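Local coordinates for protein ketosynthase (Streptomyces sp. MSC090213JE08, PDB 6KXD) that probably serves as one half of a ketosynthase/chain length factor pair that extends acyl chains in a highly reducing type II polyketide synthase, at residues 84-87 against 88-92; 185-188 against 189-193; 210-213 against 214-218; 331-334 against 335-338. All coordinates share one frame; numbering follows the deposited sequence.

Interaction 1: residues 84-87 against 88-92; sequences MDRL and TALAL
Asp85 and Thr88 set their side chains at about a right angle, and each carboxylate oxygen is bonded to a different atom of the threonine. Thr88 OG1 donates at 2.8 Å to Asp85 OD1, which accepts through its syn lone pair. Thr88 N donates to Asp85 OD2 at 3.0 Å, but from above the carboxylate plane, 58° out of it. The bond from Thr88 N makes Asp85 the N-cap of helix 86-99; together the two limit the rotation of the carboxylate. The capping pose follows from a first torsion that sets Asp85 CG between its own N and carbonyl carbon (chi1 60°), folding the group back over the first turn. Main-chain bonds carry the helix onward, with Ala89 N to Asp85 O at 2.9 Å and Leu90 N to Arg86 O at 2.8 Å.

Met84 also meets Thr88 nearly perpendicularly, its SD 4.0 Å from Thr88 CG2. The same sulfur lies 3.8 Å from Ala89 CB. A bend at the last torsion (chi3 -64°) then brings Met84 CE to 3.7 Å from Leu92 CD1, two turns into the helix.

Leu76 of helix 72-76 packs against Met84, Ala89 and Leu92. On helix 156-165, Ala160 touches Thr88 and Leu92, while Thr88 OG1 has a second hydrogen bond with His156 ND1. Arg86 forms a salt bridge to Glu231 on strand 229-240.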
loop_
_atom_site.group_PDB
_atom_site.type_symbol
_atom_site.label_atom_id
_atom_site.label_comp_id
_atom_site.label_asym_id
_atom_site.label_seq_id
_atom_site.Cartn_x
_atom_site.Cartn_y
_atom_site.Cartn_z
ATOM N N MET B 84 4.878 20.989 2.258
ATOM C CA MET B 84 3.935 19.963 1.848
ATOM C C MET B 84 4.227 19.527 0.417
ATOM O O MET B 84 4.386 20.339 -0.493
ATOM C CB MET B 84 2.493 20.461 1.908
ATOM C CG MET B 84 1.497 19.433 1.411
ATOM S SD MET B 84 -0.187 19.968 1.608
ATOM C CE MET B 84 -0.309 20.065 3.392
ATOM N N ASP B 85 4.222 18.213 0.217
ATOM C CA ASP B 85 4.413 17.684 -1.121
ATOM C C ASP B 85 3.138 17.895 -1.937
ATOM O O ASP B 85 1.996 17.886 -1.442
ATOM C CB ASP B 85 4.792 16.209 -1.077
ATOM C CG ASP B 85 3.714 15.388 -0.403
ATOM O OD1 ASP B 85 3.383 15.677 0.761
ATOM O OD2 ASP B 85 3.166 14.480 -1.075
ATOM N N ARG B 86 3.326 18.015 -3.239
ATOM C CA ARG B 86 2.269 18.297 -4.128
ATOM C C ARG B 86 1.258 17.138 -4.108
ATOM O O ARG B 86 0.087 17.387 -4.196
ATOM C CB ARG B 86 2.863 18.571 -5.496
ATOM C CG ARG B 86 1.861 19.002 -6.542
ATOM C CD ARG B 86 2.669 19.361 -7.765
ATOM N NE ARG B 86 1.840 19.828 -8.836
ATOM C CZ ARG B 86 1.406 21.070 -8.969
ATOM N NH1 ARG B 86 1.764 21.989 -8.085
ATOM N NH2 ARG B 86 0.602 21.380 -9.971
ATOM N N LEU B 87 1.729 15.896 -3.959
ATOM C CA LEU B 87 0.865 14.737 -3.995
ATOM C C LEU B 87 -0.165 14.870 -2.877
ATOM O O LEU B 87 -1.391 14.848 -3.113
ATOM C CB LEU B 87 1.683 13.459 -3.842
ATOM C CG LEU B 87 0.847 12.190 -3.691
ATOM C CD1 LEU B 87 0.028 11.958 -4.959
ATOM C CD2 LEU B 87 1.733 11.007 -3.387
ATOM N N THR B 88 0.346 15.136 -1.678
ATOM C CA THR B 88 -0.516 15.317 -0.546
ATOM C C THR B 88 -1.462 16.472 -0.809
ATOM O O THR B 88 -2.676 16.363 -0.489
ATOM C CB THR B 88 0.245 15.538 0.756
ATOM O OG1 THR B 88 0.920 14.342 1.140
ATOM C CG2 THR B 88 -0.681 15.969 1.880
ATOM N N ALA B 89 -0.933 17.564 -1.328
ATOM C CA ALA B 89 -1.760 18.751 -1.554
ATOM C C ALA B 89 -2.903 18.420 -2.503
ATOM O O ALA B 89 -4.046 18.808 -2.276
ATOM C CB ALA B 89 -0.929 19.877 -2.098
ATOM N N LEU B 90 -2.590 17.686 -3.569
ATOM C CA LEU B 90 -3.640 17.361 -4.515
ATOM C C LEU B 90 -4.737 16.524 -3.869
ATOM O O LEU B 90 -5.939 16.712 -4.170
ATOM C CB LEU B 90 -3.031 16.571 -5.659
ATOM C CG LEU B 90 -2.144 17.394 -6.578
ATOM C CD1 LEU B 90 -1.341 16.423 -7.408
ATOM C CD2 LEU B 90 -2.940 18.346 -7.426
ATOM N N ALA B 91 -4.328 15.536 -3.069
ATOM C CA ALA B 91 -5.237 14.661 -2.364
ATOM C C ALA B 91 -6.102 15.497 -1.434
ATOM O O ALA B 91 -7.325 15.259 -1.323
ATOM C CB ALA B 91 -4.514 13.613 -1.575
ATOM N N LEU B 92 -5.467 16.465 -0.756
ATOM C CA LEU B 92 -6.236 17.242 0.271
ATOM C C LEU B 92 -7.283 18.105 -0.419
ATOM O O LEU B 92 -8.414 18.157 0.067
ATOM C CB LEU B 92 -5.325 18.104 1.136
ATOM C CG LEU B 92 -4.383 17.324 2.049
ATOM C CD1 LEU B 92 -3.549 18.257 2.921
ATOM C CD2 LEU B 92 -5.119 16.330 2.900
#

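Interaction 2: residues 185-188 against 189-193; sequences LNYA and RRLMG
The Arg189 guanidinium meets Asn186 OD1 at its edge and in its plane, whereas the Arg190 guanidinium takes Asn186 ND2 over one face, 3.4 Å above the plane and offset toward the rim. Arg189 grips side-on, NE and NH2 each reaching Asn186 OD1 at 2.8 Å and from the same face of the amide, whose plane lies 30° from the guanidinium. Were Asn186 an alanine, Arg189 NE and NH2 would lose their shared acceptor, and the guanidinium would be likely to turn more freely. The bend in Arg189 (chi3 78°) turns its end alongside the asparagine. A water accepts from Asn186 ND2 at 2.9 Å.

The Tyr187 ring carries Leu191 CD1 over the centre of one face, a CH-pi contact of 3.9 Å to the centroid, while Leu191 CD2 comes 3.5 Å from Tyr187 OH. That hydroxyl is hydrogen-bonded to Thr172 OG1.

Both arginines form salt bridges to Glu188 of the partner subunit, and Arg190 and Asn186 ND2 also bind Glu162 of that subunit, so the cationic groups gather round shared carboxylates. Helix 180-193 is thus a subunit-interface helix, while Leu185 and Met192 pack on strands, as expected of a central helix in the layered thiolase fold.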
loop_
_atom_site.group_PDB
_atom_site.type_symbol
_atom_site.label_atom_id
_atom_site.label_comp_id
_atom_site.label_asym_id
_atom_site.label_seq_id
_atom_site.Cartn_x
_atom_site.Cartn_y
_atom_site.Cartn_z
ATOM N N LEU B 185 -10.324 0.729 -5.140
ATOM C CA LEU B 185 -11.755 0.581 -5.188
ATOM C C LEU B 185 -12.115 -0.818 -4.707
ATOM O O LEU B 185 -13.077 -1.019 -3.965
ATOM C CB LEU B 185 -12.235 0.819 -6.613
ATOM C CG LEU B 185 -13.725 0.653 -6.819
ATOM C CD1 LEU B 185 -14.511 1.533 -5.866
ATOM C CD2 LEU B 185 -14.064 0.998 -8.244
ATOM N N ASN B 186 -11.346 -1.815 -5.153
ATOM C CA ASN B 186 -11.655 -3.175 -4.801
ATOM C C ASN B 186 -11.385 -3.418 -3.312
ATOM O O ASN B 186 -12.118 -4.137 -2.591
ATOM C CB ASN B 186 -10.848 -4.165 -5.626
ATOM C CG ASN B 186 -11.564 -5.492 -5.683
ATOM O OD1 ASN B 186 -12.780 -5.509 -5.886
ATOM N ND2 ASN B 186 -10.802 -6.549 -5.570
ATOM N N TYR B 187 -10.312 -2.791 -2.819
ATOM C CA TYR B 187 -9.986 -2.862 -1.441
ATOM C C TYR B 187 -11.158 -2.326 -0.598
ATOM O O TYR B 187 -11.625 -2.982 0.357
ATOM C CB TYR B 187 -8.670 -2.097 -1.238
ATOM C CG TYR B 187 -8.198 -2.043 0.187
ATOM C CD1 TYR B 187 -7.366 -3.016 0.704
ATOM C CD2 TYR B 187 -8.591 -1.028 1.019
ATOM C CE1 TYR B 187 -6.902 -2.952 1.999
ATOM C CE2 TYR B 187 -8.162 -0.974 2.329
ATOM C CZ TYR B 187 -7.340 -1.956 2.839
ATOM O OH TYR B 187 -6.878 -1.901 4.145
ATOM N N ALA B 188 -11.604 -1.138 -0.936
ATOM C CA ALA B 188 -12.748 -0.484 -0.222
ATOM C C ALA B 188 -13.978 -1.398 -0.274
ATOM O O ALA B 188 -14.640 -1.620 0.741
ATOM C CB ALA B 188 -13.034 0.817 -0.859
ATOM N N ARG B 189 -14.268 -1.906 -1.464
ATOM C CA ARG B 189 -15.393 -2.756 -1.697
ATOM C C ARG B 189 -15.322 -3.939 -0.740
ATOM O O ARG B 189 -16.306 -4.273 -0.101
ATOM C CB ARG B 189 -15.449 -3.225 -3.158
ATOM C CG ARG B 189 -16.536 -4.261 -3.393
ATOM C CD ARG B 189 -16.555 -4.664 -4.851
ATOM N NE ARG B 189 -15.478 -5.610 -5.152
ATOM C CZ ARG B 189 -15.476 -6.887 -4.795
ATOM N NH1 ARG B 189 -16.571 -7.426 -4.280
ATOM N NH2 ARG B 189 -14.383 -7.625 -4.942
ATOM N N ARG B 190 -14.158 -4.587 -0.660
ATOM C CA ARG B 190 -14.004 -5.749 0.190
ATOM C C ARG B 190 -14.131 -5.397 1.669
ATOM O O ARG B 190 -14.882 -6.022 2.387
ATOM C CB ARG B 190 -12.656 -6.396 -0.051
ATOM C CG ARG B 190 -12.614 -7.095 -1.386
ATOM C CD ARG B 190 -12.057 -8.453 -1.215
ATOM N NE ARG B 190 -12.184 -9.150 -2.477
ATOM C CZ ARG B 190 -11.202 -9.367 -3.336
ATOM N NH1 ARG B 190 -9.957 -8.962 -3.087
ATOM N NH2 ARG B 190 -11.508 -10.002 -4.460
ATOM N N LEU B 191 -13.425 -4.356 2.121
ATOM C CA LEU B 191 -13.501 -3.964 3.535
ATOM C C LEU B 191 -14.919 -3.553 3.926
ATOM O O LEU B 191 -15.349 -3.877 5.051
ATOM C CB LEU B 191 -12.484 -2.871 3.872
ATOM C CG LEU B 191 -11.173 -3.460 4.396
ATOM C CD1 LEU B 191 -10.430 -4.256 3.318
ATOM C CD2 LEU B 191 -10.269 -2.384 4.977
ATOM N N MET B 192 -15.616 -2.830 3.051
ATOM C CA MET B 192 -16.979 -2.436 3.353
ATOM C C MET B 192 -17.854 -3.688 3.419
ATOM O O MET B 192 -18.684 -3.787 4.317
ATOM C CB MET B 192 -17.531 -1.513 2.284
ATOM C CG MET B 192 -16.879 -0.181 2.296
ATOM S SD MET B 192 -17.516 0.784 0.930
ATOM C CE MET B 192 -19.142 1.146 1.565
ATOM N N GLY B 193 -17.589 -4.627 2.501
ATOM C CA GLY B 193 -18.199 -5.952 2.452
ATOM C C GLY B 193 -18.061 -6.696 3.766
ATOM O O GLY B 193 -18.951 -7.479 4.149
HETATM O O HOH W 1 -12.165 -8.484 -7.246
#

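Interaction 3: residues 210-213 against 214-218; sequences AAHA and WFEHT
Four successive backbone hydrogen bonds, from Trp214 N to Ala210 O (2.8 Å) through His217 N to Ala213 O (3.0 Å), all nearly straight, define this as regular alpha-helix.

Glu216 lies beside His212, one turn apart and pointing the same way. Its methylene does the touching: Glu216 CG stands 3.5 Å above the plane of the imidazole, offset toward the rim, and comes 3.6 Å from His212 NE2. This is a CH-pi contact, and the carboxylate beyond it is turned 30° from the ring plane. With chi1 at -176°, the imidazole CG is opposite the backbone N of His212, which carries the ring alongside the next turn; the first torsion of Glu216, with CG anti to its carbonyl carbon, brings that methylene over the ring, and chi2 turns only the carboxylate. The glutamate charge has its partner elsewhere, in a salt bridge from OE2 to Arg362.

Trp214 leans back toward the helix start, presenting the edge of its ring to a carbonyl, with Trp214 CD1 3.1 Å from Ala210 O. Its NE1 is hydrogen-bonded to Pro58 O. Phe215 turns a ring face to the main chain of Ala211. Further along, Trp214 O accepts from both Thr218 N and Thr218 OG1, the hydroxyl at 2.7 Å, from opposite faces of its carbonyl plane.

Helix 210-219 is packed between several elements: Ala211 and Phe215 touch Thr129 of helix 125-137, while Ala213 and Glu216 rest on Leu229 of strand 229-240. The partner subunit adds Pro132 against Trp214 and a hydrogen bond between Glu133 of that subunit and His217 NE2.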
loop_
_atom_site.group_PDB
_atom_site.type_symbol
_atom_site.label_atom_id
_atom_site.label_comp_id
_atom_site.label_asym_id
_atom_site.label_seq_id
_atom_site.Cartn_x
_atom_site.Cartn_y
_atom_site.Cartn_z
ATOM N N ALA B 210 9.651 16.996 -11.468
ATOM C CA ALA B 210 10.813 16.768 -12.349
ATOM C C ALA B 210 11.372 15.356 -12.106
ATOM O O ALA B 210 11.765 14.641 -13.051
ATOM C CB ALA B 210 11.869 17.843 -12.121
ATOM N N ALA B 211 11.332 14.873 -10.866
ATOM C CA ALA B 211 11.865 13.554 -10.601
ATOM C C ALA B 211 11.075 12.477 -11.357
ATOM O O ALA B 211 11.637 11.630 -12.133
ATOM C CB ALA B 211 11.928 13.303 -9.124
ATOM N N HIS B 212 9.765 12.495 -11.136
ATOM C CA HIS B 212 8.822 11.630 -11.847
ATOM C C HIS B 212 9.043 11.697 -13.359
ATOM O O HIS B 212 9.147 10.657 -14.009
ATOM C CB HIS B 212 7.395 12.020 -11.484
ATOM C CG HIS B 212 6.385 11.116 -12.086
ATOM N ND1 HIS B 212 5.405 11.579 -12.914
ATOM C CD2 HIS B 212 6.265 9.781 -12.034
ATOM C CE1 HIS B 212 4.683 10.556 -13.319
ATOM N NE2 HIS B 212 5.196 9.445 -12.803
ATOM N N ALA B 213 9.075 12.914 -13.908
ATOM C CA ALA B 213 9.210 13.086 -15.339
ATOM C C ALA B 213 10.513 12.433 -15.816
ATOM O O ALA B 213 10.506 11.690 -16.780
ATOM C CB ALA B 213 9.153 14.535 -15.734
ATOM N N TRP B 214 11.618 12.703 -15.123
ATOM C CA TRP B 214 12.927 12.111 -15.514
ATOM C C TRP B 214 12.919 10.595 -15.322
ATOM O O TRP B 214 13.425 9.859 -16.170
ATOM C CB TRP B 214 14.048 12.808 -14.729
ATOM C CG TRP B 214 14.394 14.119 -15.342
ATOM C CD1 TRP B 214 14.136 15.365 -14.865
ATOM C CD2 TRP B 214 15.043 14.299 -16.615
ATOM N NE1 TRP B 214 14.582 16.306 -15.751
ATOM C CE2 TRP B 214 15.146 15.686 -16.827
ATOM C CE3 TRP B 214 15.529 13.415 -17.591
ATOM C CZ2 TRP B 214 15.733 16.218 -17.978
ATOM C CZ3 TRP B 214 16.116 13.943 -18.724
ATOM C CH2 TRP B 214 16.190 15.320 -18.919
ATOM N N PHE B 215 12.310 10.100 -14.241
ATOM C CA PHE B 215 12.332 8.670 -14.026
ATOM C C PHE B 215 11.507 7.962 -15.093
ATOM O O PHE B 215 11.894 6.881 -15.558
ATOM C CB PHE B 215 11.826 8.292 -12.642
ATOM C CG PHE B 215 12.803 8.549 -11.527
ATOM C CD1 PHE B 215 14.133 8.831 -11.781
ATOM C CD2 PHE B 215 12.384 8.504 -10.207
ATOM C CE1 PHE B 215 15.023 9.063 -10.742
ATOM C CE2 PHE B 215 13.281 8.733 -9.174
ATOM C CZ PHE B 215 14.603 8.985 -9.447
ATOM N N GLU B 216 10.366 8.554 -15.435
ATOM C CA GLU B 216 9.498 8.005 -16.471
ATOM C C GLU B 216 10.259 7.926 -17.789
ATOM O O GLU B 216 10.142 6.952 -18.515
ATOM C CB GLU B 216 8.269 8.888 -16.678
ATOM C CG GLU B 216 7.186 8.599 -15.657
ATOM C CD GLU B 216 6.702 7.160 -15.673
ATOM O OE1 GLU B 216 6.136 6.735 -16.709
ATOM O OE2 GLU B 216 6.939 6.465 -14.672
ATOM N N HIS B 217 10.916 9.033 -18.132
ATOM C CA HIS B 217 11.703 9.123 -19.373
ATOM C C HIS B 217 12.771 8.020 -19.388
ATOM O O HIS B 217 12.928 7.323 -20.384
ATOM C CB HIS B 217 12.299 10.524 -19.529
ATOM C CG HIS B 217 13.434 10.598 -20.501
ATOM N ND1 HIS B 217 13.229 10.700 -21.865
ATOM C CD2 HIS B 217 14.774 10.608 -20.312
ATOM C CE1 HIS B 217 14.396 10.749 -22.478
ATOM N NE2 HIS B 217 15.361 10.673 -21.547
ATOM N N THR B 218 13.463 7.844 -18.261
ATOM C CA THR B 218 14.479 6.839 -18.121
ATOM C C THR B 218 13.874 5.450 -18.353
ATOM O O THR B 218 14.472 4.647 -19.040
ATOM C CB THR B 218 15.157 6.891 -16.750
ATOM O OG1 THR B 218 15.565 8.225 -16.461
ATOM C CG2 THR B 218 16.355 5.982 -16.638
#

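Interaction 4: residues 331-334 against 335-338; sequences ASAS and FQIA
This is a local, fully buried contact over the first turns of helix 332-344, its centre only about 4 Å from the centre of the chain, and it joins Ser332 to Gln336 and Ala331 to Phe335, each pair one helical turn apart. The polar half is a side-chain bond, Ser332 OG donating to Gln336 OE1 at 2.6 Å. The hydroxyl comes in 22° from the carbonyl plane of the amide. Placing OG opposite the backbone N (chi1 -173°) turns the serine hydroxyl toward the glutamine, which extends beyond CG to meet it. The backbones of the same two residues are bonded as well, Gln336 N to Ser332 O at 2.9 Å.

On the apolar side, Ala331 CB sits over one face of the Phe335 ring, 3.7 Å above its plane and displaced toward the rim. Its nearest ring atom is Phe335 CE2, at 3.7 Å, and the centroid distance of 3.9 Å marks a CH-pi contact. Phe38 meets the same ring with the planes inclined at about 40°.

Gln336 NE2 bonds to Val291 O and Cys358 O, so the helix is tied to strands 287-291 and 354-360. A leucine in place of Gln336 would probably leave Ser332 OG without its acceptor and the two main-chain oxygens without this donor.

The chemistry implies a fixed amide: OE1 takes the serine hydroxyl, NE2 serves two main-chain oxygens, and this division settles which end is which. A polar side chain can thus be held within the protein interior with both ends hydrogen-bonded.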
loop_
_atom_site.group_PDB
_atom_site.type_symbol
_atom_site.label_atom_id
_atom_site.label_comp_id
_atom_site.label_asym_id
_atom_site.label_seq_id
_atom_site.Cartn_x
_atom_site.Cartn_y
_atom_site.Cartn_z
ATOM N N ALA B 331 -3.269 8.431 -10.927
ATOM C CA ALA B 331 -4.551 9.079 -10.979
ATOM C C ALA B 331 -5.414 8.420 -12.063
ATOM O O ALA B 331 -6.625 8.547 -12.023
ATOM C CB ALA B 331 -4.420 10.565 -11.210
ATOM N N SER B 332 -4.758 7.749 -13.020
ATOM C CA SER B 332 -5.443 7.272 -14.211
ATOM C C SER B 332 -6.829 6.686 -13.923
ATOM O O SER B 332 -7.761 7.179 -14.504
ATOM C CB SER B 332 -4.582 6.321 -14.997
ATOM O OG SER B 332 -5.264 6.043 -16.186
ATOM N N ALA B 333 -6.954 5.589 -13.153
ATOM C CA ALA B 333 -8.226 4.868 -13.125
ATOM C C ALA B 333 -9.288 5.724 -12.447
ATOM O O ALA B 333 -10.436 5.609 -12.764
ATOM C CB ALA B 333 -8.129 3.508 -12.470
ATOM N N SER B 334 -8.871 6.582 -11.503
ATOM C CA SER B 334 -9.822 7.449 -10.855
ATOM C C SER B 334 -10.346 8.497 -11.847
ATOM O O SER B 334 -11.535 8.809 -11.867
ATOM C CB SER B 334 -9.191 8.072 -9.614
ATOM O OG SER B 334 -8.879 7.070 -8.696
ATOM N N PHE B 335 -9.460 9.048 -12.667
ATOM C CA PHE B 335 -9.861 9.979 -13.709
ATOM C C PHE B 335 -10.761 9.253 -14.701
ATOM O O PHE B 335 -11.761 9.813 -15.116
ATOM C CB PHE B 335 -8.680 10.601 -14.405
ATOM C CG PHE B 335 -7.943 11.635 -13.613
ATOM C CD1 PHE B 335 -8.480 12.149 -12.444
ATOM C CD2 PHE B 335 -6.746 12.118 -14.060
ATOM C CE1 PHE B 335 -7.802 13.119 -11.727
ATOM C CE2 PHE B 335 -6.062 13.077 -13.337
ATOM C CZ PHE B 335 -6.619 13.600 -12.202
ATOM N N GLN B 336 -10.506 7.957 -14.913
ATOM C CA GLN B 336 -11.333 7.200 -15.859
ATOM C C GLN B 336 -12.773 7.032 -15.354
ATOM O O GLN B 336 -13.731 7.270 -16.106
ATOM C CB GLN B 336 -10.691 5.857 -16.171
ATOM C CG GLN B 336 -9.442 6.047 -16.993
ATOM C CD GLN B 336 -8.623 4.793 -16.966
ATOM O OE1 GLN B 336 -7.518 4.759 -16.469
ATOM N NE2 GLN B 336 -9.188 3.742 -17.504
ATOM N N ILE B 337 -12.897 6.647 -14.087
ATOM C CA ILE B 337 -14.150 6.507 -13.437
ATOM C C ILE B 337 -14.827 7.880 -13.394
ATOM O O ILE B 337 -15.968 7.995 -13.742
ATOM C CB ILE B 337 -13.994 5.870 -12.054
ATOM C CG1 ILE B 337 -13.533 4.411 -12.154
ATOM C CG2 ILE B 337 -15.306 5.995 -11.319
ATOM C CD1 ILE B 337 -13.167 3.796 -10.845
ATOM N N ALA B 338 -14.114 8.920 -12.984
ATOM C CA ALA B 338 -14.662 10.287 -12.977
ATOM C C ALA B 338 -15.130 10.731 -14.372
ATOM O O ALA B 338 -16.182 11.387 -14.464
ATOM C CB ALA B 338 -13.689 11.263 -12.409
#

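In the fold
From the N terminus the four contacts follow in series, 84-92, 185-193, 210-218 and 331-338. Each is local, within or at the start of a single helix, so none closes a long loop and none nests or crosses. Interactions 2 and 4 touch directly, Leu185 CD2 lying 3.9 Å from Ile337 CD1, which joins helix 180-193 to helix 332-344 in the buried layer of the thiolase fold. Interactions 2 and 3 lie on opposite sides of the chain's centre, about 32 Å between centres, yet both reach the partner subunit. Strand 229-240 is common to all four: it contacts Arg86, Met192, Ala213 and Ser334.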